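Local coordinates for uncharacterized protein (Paraburkholderia phytofirmans, PDB 5T11) that is a periplasmic lipoprotein, PelC, that assembles into a dodecamer and probably guides Pel polysaccharide across the outer membrane, at residues Y90-A95 against V113-I118. The protein carries 1 engineered substitution. Residues are numbered along the deposited sequence; the frame is centred on the assembly and turned at random.
Sequences YVLSGA and VTFELI
Leu117 reaches diagonally across to Tyr90 on the partner strand and sets its CD2 over one face of the phenol ring, a CH-pi contact 4.2 Å from the ring centroid and displaced toward the rim. Its other methyl, CD1, lies 3.6 Å from Tyr90 CB, so both branches of the leucine touch the same tyrosine; with CG opposite the backbone N (chi1 -170°), the fork leans across to the partner strand. Ile118 O meets the edge of the ring in its plane while accepting the hydrogen bond from Val91 N.

On the same face Leu92 and Phe115 meet aslant, Leu92 CD2 standing 3.8 Å from Phe115 CD1. Directly across from Phe115 is Gly94, their CA atoms only 4.0 Å apart. A CB here would run into Thr114 O and, at this phi (160°), also jam against Ser93 O, so close approach and backbone conformation both rest on the missing side chain. The other face carries Val91 beside Ile118, Ser93 beside Glu116 and Ala95 beside Thr114. Glu116 folds back at chi2 (87°), bringing OE1 to 3.6 Å from Gly94 CA, and Thr114 OG1 is hydrogen-bonded to Glu97 OE2, farther along strand 90-99.

Six backbone hydrogen bonds join the antiparallel strands of this beta hairpin, in reciprocal pairs between Val91 and Ile118, Ser93 and Glu116, and Ala95 and Thr114.

The pair lies inside the mixed sheet, between strands 21-28 and 125-134. Trp127 of the latter touches Phe115 and Leu117, and Ile26 of the former also reaches Phe115. Helix 78-85 covers Val91 and Ile118 through Met80; farther along that face Asn45 of a neighbouring subunit packs on Thr114 and Glu116, bringing this central hairpin into the dodecamer interface.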
loop_
_atom_site.group_PDB
_atom_site.type_symbol
_atom_site.label_atom_id
_atom_site.label_comp_id
_atom_site.label_asym_id
_atom_site.label_seq_id
_atom_site.Cartn_x
_atom_site.Cartn_y
_atom_site.Cartn_z
ATOM N N TYR B 90 -21.021 -45.341 -18.041
ATOM C CA TYR B 90 -20.552 -44.826 -16.753
ATOM C C TYR B 90 -20.356 -43.316 -16.810
ATOM O O TYR B 90 -20.128 -42.735 -17.875
ATOM C CB TYR B 90 -19.223 -45.460 -16.318
ATOM C CG TYR B 90 -19.226 -46.964 -16.218
ATOM C CD1 TYR B 90 -19.821 -47.605 -15.138
ATOM C CD2 TYR B 90 -18.625 -47.744 -17.195
ATOM C CE1 TYR B 90 -19.826 -48.984 -15.042
ATOM C CE2 TYR B 90 -18.620 -49.125 -17.104
ATOM C CZ TYR B 90 -19.225 -49.741 -16.023
ATOM O OH TYR B 90 -19.233 -51.117 -15.915
ATOM N N VAL B 91 -20.430 -42.689 -15.634
ATOM C CA VAL B 91 -20.107 -41.279 -15.448
ATOM C C VAL B 91 -18.924 -41.187 -14.491
ATOM O O VAL B 91 -18.922 -41.835 -13.435
ATOM C CB VAL B 91 -21.304 -40.475 -14.905
ATOM C CG1 VAL B 91 -20.841 -39.180 -14.274
ATOM C CG2 VAL B 91 -22.263 -40.157 -16.012
ATOM N N LEU B 92 -17.915 -40.409 -14.872
ATOM C CA LEU B 92 -16.804 -40.072 -13.995
ATOM C C LEU B 92 -17.047 -38.665 -13.468
ATOM O O LEU B 92 -17.187 -37.721 -14.254
ATOM C CB LEU B 92 -15.459 -40.149 -14.721
ATOM C CG LEU B 92 -14.271 -39.830 -13.797
ATOM C CD1 LEU B 92 -13.943 -41.033 -12.931
ATOM C CD2 LEU B 92 -13.017 -39.328 -14.540
ATOM N N SER B 93 -17.154 -38.543 -12.152
ATOM C CA SER B 93 -17.301 -37.270 -11.472
ATOM C C SER B 93 -16.234 -37.196 -10.383
ATOM O O SER B 93 -15.387 -38.087 -10.257
ATOM C CB SER B 93 -18.712 -37.114 -10.894
ATOM O OG SER B 93 -18.941 -35.775 -10.489
ATOM N N GLY B 94 -16.274 -36.138 -9.589
ATOM C CA GLY B 94 -15.326 -36.002 -8.498
ATOM C C GLY B 94 -15.217 -34.553 -8.055
ATOM O O GLY B 94 -16.117 -33.749 -8.296
ATOM N N ALA B 95 -14.093 -34.249 -7.403
ATOM C CA ALA B 95 -13.850 -32.914 -6.872
ATOM C C ALA B 95 -12.353 -32.664 -6.738
ATOM O O ALA B 95 -11.562 -33.590 -6.507
ATOM C CB ALA B 95 -14.526 -32.717 -5.512
ATOM N N VAL B 113 -7.325 -34.581 -5.294
ATOM C CA VAL B 113 -8.480 -34.893 -6.138
ATOM C C VAL B 113 -9.189 -36.133 -5.604
ATOM O O VAL B 113 -8.557 -37.061 -5.088
ATOM C CB VAL B 113 -8.096 -35.136 -7.616
ATOM C CG1 VAL B 113 -7.558 -33.880 -8.253
ATOM C CG2 VAL B 113 -7.085 -36.279 -7.731
ATOM N N THR B 114 -10.515 -36.149 -5.744
ATOM C CA THR B 114 -11.330 -37.330 -5.491
ATOM C C THR B 114 -12.151 -37.624 -6.746
ATOM O O THR B 114 -12.601 -36.698 -7.430
ATOM C CB THR B 114 -12.251 -37.125 -4.274
ATOM O OG1 THR B 114 -12.908 -35.855 -4.389
ATOM C CG2 THR B 114 -11.455 -37.153 -2.957
ATOM N N PHE B 115 -12.333 -38.906 -7.061
ATOM C CA PHE B 115 -13.088 -39.325 -8.241
ATOM C C PHE B 115 -14.088 -40.410 -7.862
ATOM O O PHE B 115 -13.838 -41.210 -6.953
ATOM C CB PHE B 115 -12.181 -39.892 -9.354
ATOM C CG PHE B 115 -11.359 -38.861 -10.074
ATOM C CD1 PHE B 115 -11.924 -38.076 -11.082
ATOM C CD2 PHE B 115 -10.004 -38.711 -9.790
ATOM C CE1 PHE B 115 -11.164 -37.124 -11.753
ATOM C CE2 PHE B 115 -9.238 -37.755 -10.457
ATOM C CZ PHE B 115 -9.818 -36.965 -11.441
ATOM N N GLU B 116 -15.218 -40.440 -8.581
ATOM C CA GLU B 116 -16.210 -41.507 -8.478
ATOM C C GLU B 116 -16.611 -41.939 -9.881
ATOM O O GLU B 116 -16.768 -41.099 -10.775
ATOM C CB GLU B 116 -17.493 -41.078 -7.718
ATOM C CG GLU B 116 -17.293 -40.597 -6.301
ATOM C CD GLU B 116 -16.994 -39.107 -6.229
ATOM O OE1 GLU B 116 -17.566 -38.339 -7.034
ATOM O OE2 GLU B 116 -16.181 -38.710 -5.368
ATOM N N LEU B 117 -16.787 -43.242 -10.071
ATOM C CA LEU B 117 -17.343 -43.786 -11.303
ATOM C C LEU B 117 -18.748 -44.292 -11.008
ATOM O O LEU B 117 -18.930 -45.171 -10.153
ATOM C CB LEU B 117 -16.470 -44.908 -11.863
ATOM C CG LEU B 117 -16.877 -45.358 -13.269
ATOM C CD1 LEU B 117 -16.512 -44.264 -14.274
ATOM C CD2 LEU B 117 -16.228 -46.680 -13.628
ATOM N N ILE B 118 -19.734 -43.755 -11.722
ATOM C CA ILE B 118 -21.141 -44.039 -11.462
ATOM C C ILE B 118 -21.714 -44.884 -12.597
ATOM O O ILE B 118 -21.501 -44.582 -13.777
ATOM C CB ILE B 118 -21.940 -42.738 -11.271
ATOM C CG1 ILE B 118 -21.441 -42.012 -10.008
ATOM C CG2 ILE B 118 -23.434 -43.037 -11.185
ATOM C CD1 ILE B 118 -21.546 -40.504 -10.073
#